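PDB 6FAK: afamin from Homo sapiens, which carries hydrophobic molecules in body fluids, binds vitamin E and keeps lipidated Wnt proteins soluble and active. Local coordinates for residues A[47-52]-A[70-75]; A[227-232]-A[333-338]; A[409-414]-A[528-533]. All blocks are in the same frame, centred on the assembly; numbering follows the deposited sequence.

Contact 1: residues A[47-52]-A[70-75]; sequences KDMVEY and NNVLQE
Val72 and Tyr52 meet in a CH-pi contact. Val72 CG1 sits almost over the middle of the phenol ring, 3.7 Å from the centroid of the Tyr52 ring and 11° off its normal. The two side chains come from opposite directions. The second methyl follows the ring outward: Val72 CG2 lies 3.9 Å from Tyr52 CZ and 3.8 Å from Tyr52 OH. The isopropyl group thus spans the ring from its centre to the hydroxyl end. Tyr52 has its CG trans to the backbone N (chi1 159°), which sends the ring from helix 39-58 toward helix 69-78.

The remaining contacts are apolar and looser. Met49 reaches across beside Tyr52. Its sulfur comes alongside the backbone of the other helix, with Met49 SD 4.2 Å from Leu73 CA. The same sulfur meets the end of Leu73, where CD1 is 4.3 Å from Met49 SD. The terminal methyl of Met49 turns to the valine instead, with Met49 CE 4.3 Å from Val72 CG1. Met49 is folded along its length, which turns SD to Leu73 and CE to Val72.

No hydrogen bond crosses between 47-52 and 70-75. The polar end of Tyr52 is held nearby, because its OH is hydrogen-bonded to Glu64 O in the connection between the helices. An alanine in place of Tyr52 would probably leave one side of Val72 without its aromatic cover and Glu64 O without this hydroxyl partner.

The segment axes approach to 10.7 Å with 137° between their directions, an oblique crossing. Both helices belong to the first albumin domain. Helix 22-33 packs against both, touching Met49 and Leu73 through Thr26 and Ala29. Helix 97-106 lies against 70-75, where Gln74 touches Phe104 and Glu75 forms a salt bridge with Arg100.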
# COMPACT_ATOMS: atom_id res chain seq x y z
N LYS A 47 -8.33 22.15 -20.04
CA LYS A 47 -9.23 23.06 -20.80
C LYS A 47 -10.49 22.31 -21.25
O LYS A 47 -11.60 22.80 -21.06
CB LYS A 47 -8.54 23.69 -22.01
CG LYS A 47 -7.27 24.50 -21.75
CD LYS A 47 -7.46 25.70 -20.84
CE LYS A 47 -7.13 25.42 -19.37
NZ LYS A 47 -5.75 24.90 -19.14
N ASP A 48 -10.33 21.09 -21.77
CA ASP A 48 -11.48 20.24 -22.14
C ASP A 48 -12.45 19.92 -21.02
O ASP A 48 -13.66 19.93 -21.24
CB ASP A 48 -11.03 18.92 -22.76
CG ASP A 48 -10.36 19.10 -24.11
OD1 ASP A 48 -10.36 20.22 -24.64
OD2 ASP A 48 -9.85 18.08 -24.64
N MET A 49 -11.95 19.62 -19.83
CA MET A 49 -12.83 19.29 -18.69
C MET A 49 -13.49 20.53 -18.04
O MET A 49 -14.65 20.46 -17.61
CB MET A 49 -12.07 18.47 -17.64
CG MET A 49 -11.58 17.14 -18.16
SD MET A 49 -12.89 15.99 -18.62
CE MET A 49 -13.77 15.86 -17.07
N VAL A 50 -12.77 21.65 -17.96
CA VAL A 50 -13.37 22.91 -17.57
C VAL A 50 -14.56 23.20 -18.51
O VAL A 50 -15.68 23.42 -18.04
CB VAL A 50 -12.34 24.08 -17.58
CG1 VAL A 50 -13.03 25.44 -17.53
CG2 VAL A 50 -11.35 23.94 -16.43
N GLU A 51 -14.32 23.13 -19.82
CA GLU A 51 -15.40 23.38 -20.79
C GLU A 51 -16.60 22.43 -20.58
O GLU A 51 -17.73 22.90 -20.54
CB GLU A 51 -14.87 23.34 -22.24
CG GLU A 51 -13.96 24.52 -22.55
CD GLU A 51 -13.30 24.45 -23.91
OE1 GLU A 51 -14.04 24.37 -24.92
OE2 GLU A 51 -12.06 24.48 -23.98
N TYR A 52 -16.34 21.14 -20.36
CA TYR A 52 -17.43 20.15 -20.13
C TYR A 52 -18.23 20.50 -18.87
O TYR A 52 -19.48 20.40 -18.88
CB TYR A 52 -16.89 18.71 -20.04
CG TYR A 52 -17.79 17.72 -19.32
CD1 TYR A 52 -18.74 16.96 -20.00
CD2 TYR A 52 -17.66 17.51 -17.95
CE1 TYR A 52 -19.55 16.05 -19.33
CE2 TYR A 52 -18.45 16.61 -17.28
CZ TYR A 52 -19.39 15.88 -17.97
OH TYR A 52 -20.16 14.99 -17.26
N ASN A 70 -15.51 8.82 -15.55
CA ASN A 70 -14.40 8.21 -16.25
C ASN A 70 -14.63 8.08 -17.75
O ASN A 70 -13.71 8.30 -18.52
CB ASN A 70 -14.10 6.80 -15.69
CG ASN A 70 -12.72 6.70 -15.18
OD1 ASN A 70 -12.00 7.72 -15.14
ND2 ASN A 70 -12.31 5.48 -14.76
N ASN A 71 -15.86 7.73 -18.13
CA ASN A 71 -16.20 7.64 -19.55
C ASN A 71 -16.03 8.99 -20.24
O ASN A 71 -15.53 9.04 -21.38
CB ASN A 71 -17.59 7.01 -19.81
CG ASN A 71 -17.58 5.48 -19.63
OD1 ASN A 71 -16.52 4.83 -19.74
ND2 ASN A 71 -18.77 4.89 -19.35
N VAL A 72 -16.33 10.08 -19.54
CA VAL A 72 -16.11 11.43 -20.09
C VAL A 72 -14.62 11.76 -20.23
O VAL A 72 -14.18 12.14 -21.29
CB VAL A 72 -16.80 12.54 -19.24
CG1 VAL A 72 -16.50 13.93 -19.81
CG2 VAL A 72 -18.34 12.32 -19.22
N LEU A 73 -13.87 11.58 -19.14
CA LEU A 73 -12.41 11.84 -19.12
C LEU A 73 -11.67 11.04 -20.16
O LEU A 73 -10.82 11.57 -20.88
CB LEU A 73 -11.86 11.47 -17.76
CG LEU A 73 -10.34 11.70 -17.57
CD1 LEU A 73 -10.16 13.08 -16.92
CD2 LEU A 73 -9.76 10.56 -16.75
N GLN A 74 -11.99 9.75 -20.25
CA GLN A 74 -11.30 8.84 -21.17
C GLN A 74 -11.66 9.16 -22.62
O GLN A 74 -10.80 9.06 -23.51
CB GLN A 74 -11.56 7.37 -20.80
CG GLN A 74 -10.84 7.02 -19.49
CD GLN A 74 -11.15 5.66 -18.89
OE1 GLN A 74 -11.87 4.83 -19.50
NE2 GLN A 74 -10.51 5.37 -17.73
N GLU A 75 -12.90 9.59 -22.87
CA GLU A 75 -13.27 10.08 -24.19
C GLU A 75 -12.40 11.27 -24.59
O GLU A 75 -11.86 11.31 -25.71
CB GLU A 75 -14.75 10.46 -24.23
CG GLU A 75 -15.19 11.07 -25.54
CD GLU A 75 -15.31 10.05 -26.67
OE1 GLU A 75 -15.23 8.80 -26.41
OE2 GLU A 75 -15.52 10.50 -27.83

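Contact 2: residues A[227-232]-A[333-338]; sequences PKIEFK and FTFEYS
The Phe335 ring has Phe231 CA over one face, 4.2 Å above the plane and displaced toward the rim. At its edge, near the ring plane, stands the carbonyl of Ile229, with Ile229 O 3.4 Å from Phe335 CZ. The two phenylalanine rings themselves meet obliquely, with planes at 48° and centroids of the Phe231 and Phe335 rings 5.5 Å apart. Phe231 CD1 makes the close approach, 3.7 Å from Phe335 CD2.

Ile229 adds a branch methyl: its CG2 lies 3.9 Å from Phe335 CE1. Phe335 has CG trans to its backbone N (chi1 164°), and its ring projects from helix 326-339 toward the loop and helix start at 229-231. Lys332 makes a cation-pi contact with Phe231.

Glu230 is the N-cap of helix 231-250. Its OE1 accepts from Lys232 N at 3.0 Å, and the bond is nearly straight, with an N-H...O angle of 172°. The donor lies well above the carboxylate plane. The capping bond closes over the first turn, which begins at Phe231.

Pro227 O also accepts from Arg339, a second tie to helix 326-339. This is an N-capped helix start packed on a helix of the all-helical second albumin domain; segment 227-232 lies in its pocket region for hydrophobic ligands.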
# COMPACT_ATOMS: atom_id res chain seq x y z
N PRO A 227 -16.89 -0.18 17.57
CA PRO A 227 -17.42 -1.39 18.17
C PRO A 227 -18.81 -1.23 18.79
O PRO A 227 -19.43 -2.23 19.11
CB PRO A 227 -16.40 -1.73 19.24
CG PRO A 227 -15.76 -0.44 19.58
CD PRO A 227 -15.70 0.30 18.30
N LYS A 228 -19.31 -0.01 18.93
CA LYS A 228 -20.69 0.18 19.42
C LYS A 228 -21.75 0.21 18.30
O LYS A 228 -22.93 0.27 18.59
CB LYS A 228 -20.76 1.43 20.32
CG LYS A 228 -21.03 2.75 19.64
CD LYS A 228 -21.26 3.90 20.63
CE LYS A 228 -22.63 4.58 20.43
NZ LYS A 228 -22.59 6.01 20.81
N ILE A 229 -21.35 0.13 17.02
CA ILE A 229 -22.29 0.17 15.90
C ILE A 229 -23.22 -1.04 15.88
O ILE A 229 -22.80 -2.13 16.25
CB ILE A 229 -21.50 0.26 14.56
CG1 ILE A 229 -22.38 0.67 13.39
CG2 ILE A 229 -20.78 -1.07 14.24
CD1 ILE A 229 -21.55 0.86 12.12
N GLU A 230 -24.48 -0.87 15.44
CA GLU A 230 -25.42 -2.02 15.20
C GLU A 230 -25.12 -2.73 13.91
O GLU A 230 -24.74 -2.09 12.91
CB GLU A 230 -26.91 -1.61 15.22
CG GLU A 230 -27.75 -1.79 13.92
CD GLU A 230 -28.89 -2.84 13.96
OE1 GLU A 230 -28.63 -4.10 13.88
OE2 GLU A 230 -30.09 -2.39 13.96
N PHE A 231 -25.37 -4.05 13.89
CA PHE A 231 -25.04 -4.88 12.73
C PHE A 231 -25.64 -4.33 11.42
O PHE A 231 -24.94 -4.19 10.43
CB PHE A 231 -25.41 -6.34 12.99
CG PHE A 231 -25.03 -7.27 11.87
CD1 PHE A 231 -23.71 -7.47 11.55
CD2 PHE A 231 -26.00 -7.95 11.15
CE1 PHE A 231 -23.35 -8.32 10.52
CE2 PHE A 231 -25.65 -8.80 10.13
CZ PHE A 231 -24.32 -8.99 9.81
N LYS A 232 -26.92 -4.03 11.42
CA LYS A 232 -27.57 -3.54 10.22
C LYS A 232 -26.94 -2.25 9.69
O LYS A 232 -26.76 -2.10 8.48
CB LYS A 232 -29.09 -3.37 10.44
CG LYS A 232 -29.79 -4.68 10.43
CD LYS A 232 -31.30 -4.55 10.67
CE LYS A 232 -32.12 -3.75 9.63
NZ LYS A 232 -32.29 -4.39 8.30
N PHE A 333 -20.61 -13.13 12.37
CA PHE A 333 -19.47 -13.67 13.13
C PHE A 333 -18.26 -12.71 13.08
O PHE A 333 -17.68 -12.38 14.11
CB PHE A 333 -19.05 -15.06 12.64
CG PHE A 333 -17.80 -15.54 13.32
CD1 PHE A 333 -17.84 -16.01 14.62
CD2 PHE A 333 -16.55 -15.44 12.66
CE1 PHE A 333 -16.67 -16.42 15.25
CE2 PHE A 333 -15.39 -15.86 13.28
CZ PHE A 333 -15.43 -16.35 14.57
N THR A 334 -17.97 -12.21 11.89
CA THR A 334 -16.82 -11.36 11.70
C THR A 334 -17.02 -10.04 12.53
O THR A 334 -16.13 -9.62 13.26
CB THR A 334 -16.59 -11.06 10.20
OG1 THR A 334 -16.47 -12.28 9.42
CG2 THR A 334 -15.35 -10.17 10.06
N PHE A 335 -18.23 -9.47 12.43
CA PHE A 335 -18.65 -8.31 13.23
C PHE A 335 -18.45 -8.54 14.74
O PHE A 335 -17.75 -7.76 15.42
CB PHE A 335 -20.10 -7.97 12.90
CG PHE A 335 -20.77 -7.07 13.88
CD1 PHE A 335 -20.39 -5.73 13.98
CD2 PHE A 335 -21.80 -7.55 14.68
CE1 PHE A 335 -21.06 -4.89 14.88
CE2 PHE A 335 -22.46 -6.71 15.57
CZ PHE A 335 -22.09 -5.38 15.69
N GLU A 336 -19.06 -9.59 15.24
CA GLU A 336 -19.04 -9.87 16.69
C GLU A 336 -17.61 -10.19 17.18
O GLU A 336 -17.19 -9.66 18.24
CB GLU A 336 -19.98 -11.01 17.05
CG GLU A 336 -21.47 -10.70 16.88
CD GLU A 336 -21.99 -9.56 17.79
OE1 GLU A 336 -21.30 -9.16 18.73
OE2 GLU A 336 -23.10 -9.03 17.57
N TYR A 337 -16.87 -11.01 16.42
CA TYR A 337 -15.52 -11.41 16.81
C TYR A 337 -14.54 -10.22 16.70
O TYR A 337 -13.73 -9.98 17.63
CB TYR A 337 -15.01 -12.63 16.00
CG TYR A 337 -13.86 -13.34 16.67
CD1 TYR A 337 -12.57 -12.90 16.52
CD2 TYR A 337 -14.10 -14.42 17.56
CE1 TYR A 337 -11.51 -13.50 17.20
CE2 TYR A 337 -13.03 -15.05 18.24
CZ TYR A 337 -11.73 -14.59 18.02
OH TYR A 337 -10.65 -15.15 18.67
N SER A 338 -14.61 -9.47 15.61
CA SER A 338 -13.73 -8.29 15.41
C SER A 338 -13.92 -7.19 16.45
O SER A 338 -12.94 -6.67 16.99
CB SER A 338 -13.86 -7.71 14.02
OG SER A 338 -13.59 -8.71 13.04

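Contact 3: residues A[409-414]-A[528-533]; sequences HYLIRL and RFLVNL
Leu411 and Ile412 pack against Leu530 and Val531 in a helix-helix interface of the third albumin domain. The axes of the segments cross at -33° and run roughly parallel, 9.3 Å apart at closest approach.

Leu530 is the side chain that bridges two partners. Its CG is trans to the backbone N (chi1 -180°), and the fork then splits between neighbouring residues. CD1 goes to Ile412, with Leu530 CD1 4.0 Å from Ile412 CG1. CD2 goes to Leu411, meeting Leu411 CB rather than its tip. The side chains of Ile412 and Leu530 cross at about a right angle.

Leu411 has the other common leucine shape, with CG trans to the carbonyl carbon (chi1 -70°). This places CD2 beside Val531, while CB stays against Leu530 CD2. The side chains of Leu411 and Val531 also meet at about a right angle.

No hydrogen bond joins the segments, and all four touching residues are buried. Phe549 of helix 542-560 also touches Leu530, and Leu426 of helix 423-440 touches Val531. Two salt bridges join the same segments to other helices: Arg413 with Asp542 and Arg528 with Glu424. At the Val531 end, one methyl takes both contacts: Val531 CG2 is 4.0 Å from Leu411 CD2 and 4.2 Å from Leu411 CB.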
# COMPACT_ATOMS: atom_id res chain seq x y z
N HIS A 409 18.90 -9.44 7.01
CA HIS A 409 18.36 -10.79 7.07
C HIS A 409 17.15 -10.96 6.11
O HIS A 409 17.06 -11.99 5.38
CB HIS A 409 17.99 -11.21 8.50
CG HIS A 409 19.18 -11.46 9.39
ND1 HIS A 409 19.24 -12.50 10.29
CD2 HIS A 409 20.37 -10.82 9.50
CE1 HIS A 409 20.40 -12.49 10.92
NE2 HIS A 409 21.11 -11.48 10.45
N TYR A 410 16.28 -9.97 6.07
CA TYR A 410 15.12 -9.95 5.17
C TYR A 410 15.48 -9.85 3.68
O TYR A 410 14.85 -10.51 2.83
CB TYR A 410 14.11 -8.86 5.55
CG TYR A 410 13.27 -9.26 6.77
CD1 TYR A 410 12.65 -10.51 6.82
CD2 TYR A 410 13.07 -8.41 7.84
CE1 TYR A 410 11.88 -10.90 7.91
CE2 TYR A 410 12.32 -8.81 8.95
CZ TYR A 410 11.75 -10.06 8.97
OH TYR A 410 10.97 -10.49 10.01
N LEU A 411 16.47 -9.03 3.39
CA LEU A 411 16.99 -8.89 2.04
C LEU A 411 17.56 -10.19 1.54
O LEU A 411 17.32 -10.58 0.40
CB LEU A 411 18.01 -7.73 1.98
CG LEU A 411 17.41 -6.35 2.16
CD1 LEU A 411 18.56 -5.36 2.18
CD2 LEU A 411 16.45 -5.95 1.04
N ILE A 412 18.33 -10.89 2.36
CA ILE A 412 18.85 -12.21 1.98
C ILE A 412 17.68 -13.21 1.68
O ILE A 412 17.63 -13.84 0.61
CB ILE A 412 19.81 -12.80 3.08
CG1 ILE A 412 21.11 -11.98 3.14
CG2 ILE A 412 20.14 -14.27 2.77
CD1 ILE A 412 22.03 -12.28 4.32
N ARG A 413 16.75 -13.30 2.61
CA ARG A 413 15.62 -14.24 2.51
C ARG A 413 14.74 -13.93 1.31
O ARG A 413 14.43 -14.84 0.55
CB ARG A 413 14.77 -14.25 3.79
CG ARG A 413 15.33 -15.22 4.84
CD ARG A 413 14.93 -16.69 4.56
NE ARG A 413 15.98 -17.44 3.85
CZ ARG A 413 15.80 -18.47 3.02
NH1 ARG A 413 14.57 -18.94 2.78
NH2 ARG A 413 16.84 -19.03 2.44
N LEU A 414 14.36 -12.67 1.15
CA LEU A 414 13.52 -12.26 0.06
C LEU A 414 14.18 -12.55 -1.30
O LEU A 414 13.52 -12.97 -2.25
CB LEU A 414 13.14 -10.78 0.14
CG LEU A 414 12.07 -10.31 1.14
CD1 LEU A 414 12.21 -8.78 1.36
CD2 LEU A 414 10.70 -10.63 0.57
N ARG A 528 21.38 -2.44 -2.06
CA ARG A 528 21.51 -2.97 -3.41
C ARG A 528 22.67 -3.88 -3.56
O ARG A 528 22.56 -4.90 -4.24
CB ARG A 528 21.66 -1.90 -4.47
CG ARG A 528 20.48 -0.98 -4.63
CD ARG A 528 20.88 0.00 -5.73
NE ARG A 528 19.90 1.06 -5.89
CZ ARG A 528 20.01 2.33 -5.50
NH1 ARG A 528 21.12 2.78 -4.92
NH2 ARG A 528 19.00 3.17 -5.72
N PHE A 529 23.78 -3.53 -2.92
CA PHE A 529 24.96 -4.42 -2.89
C PHE A 529 24.63 -5.81 -2.37
O PHE A 529 24.98 -6.85 -2.99
CB PHE A 529 26.12 -3.74 -2.10
CG PHE A 529 27.31 -4.62 -1.89
CD1 PHE A 529 27.38 -5.48 -0.79
CD2 PHE A 529 28.35 -4.59 -2.79
CE1 PHE A 529 28.46 -6.33 -0.61
CE2 PHE A 529 29.44 -5.46 -2.63
CZ PHE A 529 29.49 -6.34 -1.52
N LEU A 530 23.95 -5.85 -1.22
CA LEU A 530 23.59 -7.12 -0.60
C LEU A 530 22.69 -7.98 -1.48
O LEU A 530 22.93 -9.18 -1.63
CB LEU A 530 22.97 -6.93 0.75
CG LEU A 530 22.58 -8.22 1.47
CD1 LEU A 530 23.67 -9.26 1.66
CD2 LEU A 530 22.05 -7.84 2.83
N VAL A 531 21.68 -7.34 -2.08
CA VAL A 531 20.78 -8.02 -2.95
C VAL A 531 21.52 -8.59 -4.16
O VAL A 531 21.35 -9.78 -4.48
CB VAL A 531 19.55 -7.17 -3.32
CG1 VAL A 531 18.72 -7.78 -4.44
CG2 VAL A 531 18.69 -6.98 -2.09
N ASN A 532 22.29 -7.76 -4.83
CA ASN A 532 23.11 -8.23 -5.98
C ASN A 532 24.07 -9.37 -5.60
O ASN A 532 24.22 -10.35 -6.33
CB ASN A 532 23.83 -7.06 -6.67
CG ASN A 532 22.88 -6.11 -7.35
OD1 ASN A 532 21.87 -6.55 -7.93
ND2 ASN A 532 23.18 -4.82 -7.33
N LEU A 533 24.66 -9.27 -4.42
CA LEU A 533 25.53 -10.33 -3.91
C LEU A 533 24.80 -11.68 -3.75
O LEU A 533 25.37 -12.76 -4.12
CB LEU A 533 26.15 -9.92 -2.58
CG LEU A 533 27.23 -10.84 -2.06
CD1 LEU A 533 28.46 -10.84 -2.96
CD2 LEU A 533 27.57 -10.40 -0.63

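How the contacts relate
The contacts fall one in each of the three albumin domains, and they follow one another along the chain without overlap. None touches another. Centres of contacts 1 and 2 are 42 Å apart, those of contacts 2 and 3 are 43 Å apart, and those of contacts 1 and 3 are 46 Å apart. Nearest atoms of contacts 2 and 3 are still about 24 Å apart. Contact 3 lies across the chain's centre from both others. Contact 2 alone has a segment in the hydrophobic-ligand pocket region, 194-298. Contacts 1 and 3 join helix to helix, whereas contact 2 sets a loop and helix start on a helix.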